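Local structure of putative metal-sulfur cluster biosynthesis proteins YuaD (Bacillus subtilis, 1ORU) at residues A12-V24 against M28-L42. The protein is of unknown function but carries a MOSC domain and may bind molybdenum and pyridoxal phosphate. Residues are numbered along the deposited sequence; the frame is centred on the assembly and turned at random. Where two conformers were deposited one is given.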
ATOM      1  N   ALA A  12     -10.279  -4.911  18.971  1.00 14.59           N
ATOM      2  CA  ALA A  12      -9.501  -3.705  19.211  1.00 15.26           C
ATOM      3  C   ALA A  12      -9.556  -3.500  20.726  1.00 15.94           C
ATOM      4  O   ALA A  12     -10.556  -3.006  21.252  1.00 16.87           O
ATOM      5  CB  ALA A  12     -10.131  -2.514  18.488  1.00 15.67           C
ATOM      6  N   GLU A  13      -8.498  -3.911  21.424  1.00 16.79           N
ATOM      7  CA  GLU A  13      -8.430  -3.782  22.883  1.00 17.35           C
ATOM      8  C   GLU A  13      -8.266  -2.341  23.331  1.00 17.11           C
ATOM      9  O   GLU A  13      -8.820  -1.939  24.356  1.00 17.81           O
ATOM     10  CB  GLU A  13      -7.261  -4.592  23.454  1.00 16.91           C
ATOM     11  CG  GLU A  13      -7.392  -6.093  23.345  1.00 17.32           C
ATOM     12  CD  GLU A  13      -8.432  -6.678  24.295  1.00 18.47           C
ATOM     13  OE1 GLU A  13      -9.006  -5.927  25.116  1.00 19.00           O
ATOM     14  OE2 GLU A  13      -8.668  -7.900  24.221  1.00 19.04           O
ATOM     15  N   GLY A  14      -7.498  -1.569  22.567  1.00 13.70           N
ATOM     16  CA  GLY A  14      -7.275  -0.184  22.928  1.00 13.24           C
ATOM     17  C   GLY A  14      -7.099   0.745  21.746  1.00 12.99           C
ATOM     18  O   GLY A  14      -6.640   0.330  20.680  1.00 12.98           O
ATOM     19  N   LEU A  15      -7.483   2.003  21.940  1.00 13.00           N
ATOM     20  CA  LEU A  15      -7.365   3.037  20.915  1.00 14.13           C
ATOM     21  C   LEU A  15      -6.560   4.164  21.556  1.00 15.42           C
ATOM     22  O   LEU A  15      -6.742   4.460  22.745  1.00 17.07           O
ATOM     23  CB  LEU A  15      -8.749   3.544  20.507  1.00 14.36           C
ATOM     24  CG  LEU A  15      -9.728   2.491  19.983  1.00 13.87           C
ATOM     25  CD1 LEU A  15     -11.062   3.164  19.682  1.00 15.22           C
ATOM     26  CD2 LEU A  15      -9.163   1.811  18.729  1.00 12.82           C
ATOM     27  N   TYR A  16      -5.679   4.798  20.785  1.00 13.40           N
ATOM     28  CA  TYR A  16      -4.831   5.857  21.330  1.00 14.05           C
ATOM     29  C   TYR A  16      -4.544   6.951  20.307  1.00 15.63           C
ATOM     30  O   TYR A  16      -4.524   6.701  19.101  1.00 15.05           O
ATOM     31  CB  TYR A  16      -3.492   5.268  21.783  1.00 13.92           C
ATOM     32  CG  TYR A  16      -3.585   3.930  22.478  1.00 13.00           C
ATOM     33  CD1 TYR A  16      -3.539   3.837  23.867  1.00 13.89           C
ATOM     34  CD2 TYR A  16      -3.697   2.752  21.739  1.00 14.00           C
ATOM     35  CE1 TYR A  16      -3.597   2.596  24.502  1.00 15.67           C
ATOM     36  CE2 TYR A  16      -3.757   1.512  22.362  1.00 14.44           C
ATOM     37  CZ  TYR A  16      -3.705   1.437  23.739  1.00 17.36           C
ATOM     38  OH  TYR A  16      -3.757   0.206  24.352  1.00 17.90           O
ATOM     39  N   ILE A  17      -4.287   8.160  20.793  1.00 15.26           N
ATOM     40  CA  ILE A  17      -3.991   9.270  19.903  1.00 16.42           C
ATOM     41  C   ILE A  17      -2.754  10.034  20.363  1.00 17.77           C
ATOM     42  O   ILE A  17      -2.465  10.102  21.559  1.00 17.48           O
ATOM     43  CB  ILE A  17      -5.172  10.260  19.833  1.00 17.13           C
ATOM     44  CG1 ILE A  17      -4.945  11.269  18.706  1.00 18.55           C
ATOM     45  CG2 ILE A  17      -5.316  10.992  21.164  1.00 19.27           C
ATOM     46  CD1 ILE A  17      -6.105  12.226  18.495  1.00 20.44           C
ATOM     47  N   ALA A  18      -2.022  10.589  19.400  1.00 18.86           N
ATOM     48  CA  ALA A  18      -0.836  11.394  19.684  1.00 19.56           C
ATOM     49  C   ALA A  18      -1.314  12.817  19.422  1.00 20.85           C
ATOM     50  O   ALA A  18      -1.229  13.305  18.296  1.00 20.53           O
ATOM     51  CB  ALA A  18       0.297  11.023  18.730  1.00 20.88           C
ATOM     52  N   ASP A  19      -1.834  13.474  20.457  1.00 20.96           N
ATOM     53  CA  ASP A  19      -2.371  14.823  20.308  1.00 23.14           C
ATOM     54  C   ASP A  19      -1.361  15.955  20.463  1.00 21.47           C
ATOM     55  O   ASP A  19      -1.717  17.130  20.352  1.00 22.69           O
ATOM     56  CB  ASP A  19      -3.545  15.029  21.275  1.00 25.71           C
ATOM     57  CG  ASP A  19      -3.139  14.895  22.730  1.00 28.80           C
ATOM     58  OD1 ASP A  19      -2.534  13.864  23.098  1.00 29.59           O
ATOM     59  OD2 ASP A  19      -3.434  15.823  23.510  1.00 32.71           O
ATOM     60  N   THR A  20      -0.107  15.604  20.721  1.00 21.44           N
ATOM     61  CA  THR A  20       0.953  16.598  20.850  1.00 21.72           C
ATOM     62  C   THR A  20       2.107  16.174  19.953  1.00 23.77           C
ATOM     63  O   THR A  20       1.954  15.280  19.114  1.00 22.47           O
ATOM     64  CB  THR A  20       1.465  16.708  22.305  1.00 21.03           C
ATOM     65  OG1 THR A  20       2.150  15.503  22.676  1.00 18.79           O
ATOM     66  CG2 THR A  20       0.305  16.931  23.249  1.00 21.05           C
ATOM     67  N   LYS A  21       3.262  16.802  20.139  1.00 24.33           N
ATOM     68  CA  LYS A  21       4.442  16.480  19.344  1.00 26.74           C
ATOM     69  C   LYS A  21       5.059  15.145  19.759  1.00 24.50           C
ATOM     70  O   LYS A  21       5.838  14.561  19.013  1.00 24.95           O
ATOM     71  CB  LYS A  21       5.489  17.592  19.479  1.00 31.45           C
ATOM     72  CG  LYS A  21       5.102  18.920  18.837  1.00 36.85           C
ATOM     73  CD  LYS A  21       3.833  19.520  19.441  1.00 42.43           C
ATOM     74  CE  LYS A  21       3.990  19.807  20.930  1.00 45.55           C
ATOM     75  NZ  LYS A  21       2.756  20.410  21.511  1.00 47.95           N
ATOM     76  N   SER A  22       4.715  14.668  20.951  1.00 23.42           N
ATOM     77  CA  SER A  22       5.238  13.397  21.452  1.00 21.93           C
ATOM     78  C   SER A  22       4.617  12.230  20.697  1.00 23.38           C
ATOM     79  O   SER A  22       3.430  12.261  20.390  1.00 22.34           O
ATOM     80  CB  SER A  22       4.917  13.245  22.937  1.00 22.68           C
ATOM     81  OG  SER A  22       5.197  11.932  23.384  1.00 21.11           O
ATOM     82  N   PHE A  23       5.399  11.197  20.402  1.00 23.11           N
ATOM     83  CA  PHE A  23       4.827  10.065  19.690  1.00 24.36           C
ATOM     84  C   PHE A  23       4.211   9.048  20.642  1.00 24.34           C
ATOM     85  O   PHE A  23       3.569   8.097  20.205  1.00 25.10           O
ATOM     86  CB  PHE A  23       5.855   9.402  18.756  1.00 24.98           C
ATOM     87  CG  PHE A  23       6.949   8.652  19.456  1.00 25.89           C
ATOM     88  CD1 PHE A  23       6.681   7.480  20.159  1.00 26.00           C
ATOM     89  CD2 PHE A  23       8.269   9.089  19.364  1.00 27.06           C
ATOM     90  CE1 PHE A  23       7.709   6.753  20.755  1.00 26.32           C
ATOM     91  CE2 PHE A  23       9.305   8.370  19.957  1.00 26.76           C
ATOM     92  CZ  PHE A  23       9.023   7.199  20.653  1.00 27.30           C
ATOM     93  N   VAL A  24       4.406   9.248  21.944  1.00 21.79           N
ATOM     94  CA  VAL A  24       3.808   8.352  22.927  1.00 20.63           C
ATOM     95  C   VAL A  24       2.341   8.763  22.970  1.00 21.07           C
ATOM     96  O   VAL A  24       2.001   9.898  23.310  1.00 21.08           O
ATOM     97  CB  VAL A  24       4.465   8.511  24.314  1.00 19.91           C
ATOM     98  CG1 VAL A  24       3.685   7.734  25.361  1.00 19.03           C
ATOM     99  CG2 VAL A  24       5.896   8.003  24.252  1.00 21.14           C
HETATM  100  N   MSE A  28      -7.859   6.535  24.414  1.00 19.17           N
HETATM  101  CA  MSE A  28      -9.129   7.206  24.173  1.00 19.98           C
HETATM  102  C   MSE A  28     -10.224   6.150  24.131  1.00 20.30           C
HETATM  103  O   MSE A  28      -9.962   4.983  23.830  1.00 19.08           O
HETATM  104  CB  MSE A  28      -9.104   7.916  22.813  1.00 21.93           C
HETATM  105  CG  MSE A  28      -8.046   8.985  22.655  1.00 24.47           C
HETATM  106 SE   MSE A  28      -8.413  10.538  23.740  0.93 33.47          SE
HETATM  107  CE  MSE A  28      -9.840  11.312  22.692  1.00 30.03           C
ATOM    108  N   ASP A  29     -11.454   6.562  24.420  0.50 20.03           N
ATOM    109  CA  ASP A  29     -12.578   5.638  24.394  0.50 21.23           C
ATOM    110  C   ASP A  29     -13.069   5.505  22.957  0.50 19.86           C
ATOM    111  O   ASP A  29     -13.702   4.517  22.592  0.48 19.08           O
ATOM    112  CB  ASP A  29     -13.716   6.161  25.272  0.47 24.57           C
ATOM    113  CG  ASP A  29     -14.379   7.395  24.691  0.50 26.90           C
ATOM    114  OD1 ASP A  29     -13.669   8.388  24.424  0.50 27.81           O
ATOM    115  OD2 ASP A  29     -15.613   7.373  24.501  0.39 29.92           O
ATOM    116  N   LYS A  30     -12.764   6.512  22.145  1.00 19.04           N
ATOM    117  CA  LYS A  30     -13.194   6.531  20.751  1.00 19.30           C
ATOM    118  C   LYS A  30     -12.206   7.294  19.876  1.00 18.15           C
ATOM    119  O   LYS A  30     -11.493   8.175  20.355  1.00 18.81           O
ATOM    120  CB  LYS A  30     -14.574   7.202  20.652  1.00 21.33           C
ATOM    121  CG  LYS A  30     -14.943   7.687  19.252  1.00 25.46           C
ATOM    122  CD  LYS A  30     -16.047   8.738  19.272  1.00 24.52           C
ATOM    123  CE  LYS A  30     -16.346   9.234  17.863  1.00 24.11           C
ATOM    124  NZ  LYS A  30     -17.398  10.285  17.834  1.00 26.10           N
ATOM    125  N   LEU A  31     -12.175   6.947  18.593  1.00 17.50           N
ATOM    126  CA  LEU A  31     -11.312   7.617  17.623  1.00 16.16           C
ATOM    127  C   LEU A  31     -12.083   7.765  16.324  1.00 17.37           C
ATOM    128  O   LEU A  31     -12.915   6.920  15.984  1.00 15.23           O
ATOM    129  CB  LEU A  31     -10.049   6.802  17.328  1.00 16.95           C
ATOM    130  CG  LEU A  31      -8.945   6.660  18.375  1.00 17.27           C
ATOM    131  CD1 LEU A  31      -7.827   5.790  17.808  1.00 16.92           C
ATOM    132  CD2 LEU A  31      -8.411   8.036  18.750  1.00 17.62           C
ATOM    133  N   ASP A  32     -11.816   8.849  15.605  1.00 16.31           N
ATOM    134  CA  ASP A  32     -12.450   9.056  14.318  1.00 17.09           C
ATOM    135  C   ASP A  32     -11.400   8.761  13.259  1.00 16.19           C
ATOM    136  O   ASP A  32     -10.285   9.283  13.321  1.00 16.29           O
ATOM    137  CB  ASP A  32     -12.934  10.498  14.163  1.00 18.66           C
ATOM    138  CG  ASP A  32     -14.145  10.798  15.011  1.00 22.18           C
ATOM    139  OD1 ASP A  32     -15.125  10.025  14.941  1.00 22.85           O
ATOM    140  OD2 ASP A  32     -14.120  11.812  15.740  1.00 24.94           O
ATOM    141  N   PHE A  33     -11.740   7.893  12.314  1.00 15.37           N
ATOM    142  CA  PHE A  33     -10.837   7.577  11.216  1.00 14.99           C
ATOM    143  C   PHE A  33     -11.395   8.320  10.011  1.00 15.66           C
ATOM    144  O   PHE A  33     -12.592   8.248   9.729  1.00 15.11           O
ATOM    145  CB  PHE A  33     -10.826   6.077  10.888  1.00 13.97           C
ATOM    146  CG  PHE A  33     -10.053   5.227  11.861  1.00 14.72           C
ATOM    147  CD1 PHE A  33      -9.218   5.797  12.817  1.00 13.71           C
ATOM    148  CD2 PHE A  33     -10.142   3.837  11.793  1.00 14.03           C
ATOM    149  CE1 PHE A  33      -8.477   4.994  13.692  1.00 15.39           C
ATOM    150  CE2 PHE A  33      -9.406   3.026  12.660  1.00 13.70           C
ATOM    151  CZ  PHE A  33      -8.574   3.607  13.611  1.00 14.18           C
ATOM    152  N   ASP A  34     -10.532   9.042   9.314  1.00 16.95           N
ATOM    153  CA  ASP A  34     -10.949   9.778   8.126  1.00 18.24           C
ATOM    154  C   ASP A  34      -9.784   9.660   7.151  1.00 16.82           C
ATOM    155  O   ASP A  34      -8.701   9.215   7.529  1.00 14.79           O
ATOM    156  CB  ASP A  34     -11.204  11.249   8.473  1.00 21.96           C
ATOM    157  CG  ASP A  34     -11.996  11.981   7.397  1.00 26.98           C
ATOM    158  OD1 ASP A  34     -12.229  11.408   6.312  1.00 26.83           O
ATOM    159  OD2 ASP A  34     -12.388  13.141   7.641  1.00 29.98           O
ATOM    160  N   TYR A  35      -9.995  10.035   5.896  1.00 15.57           N
ATOM    161  CA  TYR A  35      -8.902   9.959   4.941  1.00 16.92           C
ATOM    162  C   TYR A  35      -7.756  10.795   5.512  1.00 16.53           C
ATOM    163  O   TYR A  35      -7.946  11.955   5.870  1.00 19.33           O
ATOM    164  CB  TYR A  35      -9.355  10.494   3.583  1.00 16.47           C
ATOM    165  CG  TYR A  35     -10.466   9.663   2.980  1.00 17.49           C
ATOM    166  CD1 TYR A  35     -10.283   8.307   2.729  1.00 15.34           C
ATOM    167  CD2 TYR A  35     -11.705  10.229   2.676  1.00 16.96           C
ATOM    168  CE1 TYR A  35     -11.309   7.527   2.189  1.00 16.47           C
ATOM    169  CE2 TYR A  35     -12.732   9.463   2.132  1.00 17.46           C
ATOM    170  CZ  TYR A  35     -12.527   8.112   1.891  1.00 15.85           C
ATOM    171  OH  TYR A  35     -13.535   7.347   1.341  1.00 14.98           O
ATOM    172  N   GLY A  36      -6.578  10.195   5.625  1.00 15.72           N
ATOM    173  CA  GLY A  36      -5.444  10.913   6.178  1.00 16.45           C
ATOM    174  C   GLY A  36      -5.082  10.410   7.566  1.00 16.64           C
ATOM    175  O   GLY A  36      -3.971  10.645   8.054  1.00 16.55           O
ATOM    176  N   GLY A  37      -6.023   9.725   8.211  1.00 16.76           N
ATOM    177  CA  GLY A  37      -5.767   9.187   9.536  1.00 16.00           C
ATOM    178  C   GLY A  37      -6.749   9.659  10.594  1.00 18.17           C
ATOM    179  O   GLY A  37      -7.949   9.793  10.330  1.00 17.36           O
ATOM    180  N   ILE A  38      -6.229   9.916  11.791  1.00 16.24           N
ATOM    181  CA  ILE A  38      -7.029  10.380  12.926  1.00 17.26           C
ATOM    182  C   ILE A  38      -6.931  11.902  13.061  1.00 18.77           C
ATOM    183  O   ILE A  38      -5.866  12.430  13.382  1.00 19.51           O
ATOM    184  CB  ILE A  38      -6.512   9.760  14.244  1.00 17.26           C
ATOM    185  CG1 ILE A  38      -6.598   8.236  14.176  1.00 17.01           C
ATOM    186  CG2 ILE A  38      -7.310  10.298  15.425  1.00 17.89           C
ATOM    187  CD1 ILE A  38      -5.712   7.549  15.188  1.00 18.96           C
ATOM    188  N   PRO A  39      -8.037  12.625  12.828  1.00 20.66           N
ATOM    189  CA  PRO A  39      -7.966  14.084  12.953  1.00 22.07           C
ATOM    190  C   PRO A  39      -7.392  14.489  14.310  1.00 23.65           C
ATOM    191  O   PRO A  39      -7.784  13.951  15.349  1.00 21.74           O
ATOM    192  CB  PRO A  39      -9.422  14.510  12.783  1.00 24.24           C
ATOM    193  CG  PRO A  39      -9.957  13.476  11.836  1.00 23.74           C
ATOM    194  CD  PRO A  39      -9.384  12.198  12.411  1.00 21.77           C
ATOM    195  N   GLY A  40      -6.443  15.421  14.292  1.00 25.10           N
ATOM    196  CA  GLY A  40      -5.838  15.878  15.530  1.00 26.20           C
ATOM    197  C   GLY A  40      -4.658  15.037  15.976  1.00 26.21           C
ATOM    198  O   GLY A  40      -3.962  15.390  16.928  1.00 27.76           O
ATOM    199  N   ASP A  41      -4.429  13.923  15.289  1.00 23.63           N
ATOM    200  CA  ASP A  41      -3.321  13.034  15.620  1.00 22.74           C
ATOM    201  C   ASP A  41      -2.022  13.514  14.984  1.00 22.62           C
ATOM    202  O   ASP A  41      -2.041  14.179  13.947  1.00 23.69           O
ATOM    203  CB  ASP A  41      -3.609  11.622  15.123  1.00 22.20           C
ATOM    204  CG  ASP A  41      -2.490  10.662  15.444  1.00 21.56           C
ATOM    205  OD1 ASP A  41      -2.370  10.272  16.621  1.00 22.17           O
ATOM    206  OD2 ASP A  41      -1.720  10.308  14.523  1.00 22.02           O
ATOM    207  N   LEU A  42      -0.902  13.146  15.599  1.00 22.31           N
ATOM    208  CA  LEU A  42       0.427  13.523  15.122  1.00 23.76           C
ATOM    209  C   LEU A  42       0.740  13.065  13.700  1.00 25.38           C
ATOM    210  O   LEU A  42       1.506  13.722  12.994  1.00 25.44           O
ATOM    211  CB  LEU A  42       1.495  12.964  16.065  1.00 23.95           C
ATOM    212  CG  LEU A  42       2.966  13.206  15.706  1.00 25.11           C
ATOM    213  CD1 LEU A  42       3.260  14.708  15.657  1.00 24.66           C
ATOM    214  CD2 LEU A  42       3.851  12.522  16.739  1.00 25.32           C
TER
HETATM  215  O   HOH W   1      -9.195   2.525  24.227  1.00 16.96           O
HETATM  216  O   HOH W   2      -3.802  17.442  18.623  1.00 29.93           O
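Ala18 CB and O lie over one face of the Asp41 carboxylate, and Ile17 CG1 sits beside OD1, close to the carboxylate plane. Asp41 OD1 accepts from Ala18 N at 2.8 Å, nearly along the C-O axis, with a straight N-H (166°). Asp41 OD1 also lies 3.5 Å from Ile17 CG1. OD2 takes the backbone N of His43. CG is anti to the backbone N (chi1 -180°), which carries the carboxylate across to Ala18. With both oxygens bonded, the group is held against rotation. An alanine in place of Asp41 would probably leave the N-H groups of Ala18 and His43 without this acceptor and open a gap beside Ile17 CG1.

Ile17 fills the middle of the contact. Ile17 CG2 packs on Met28 CG at 3.7 Å, CB faces Leu31 CD2, and Ile17 CD1 reaches Ile38 CG2 at 3.8 Å. Leu31 CD1 touches Leu15 CB at 3.6 Å. Met28 N bonds to Leu15 O from above the carbonyl plane. Leu42 CB meets Ala18 CB. A water bridges Asp19 O and Gly40 O. Strands 5-17 and 26-28 form an antiparallel hairpin. Strand 30-33 leaves it to pair with 171-174, and the type II turn from Ile38 to Asp41 comes back to the end of strand 5-17 within the MOSC domain.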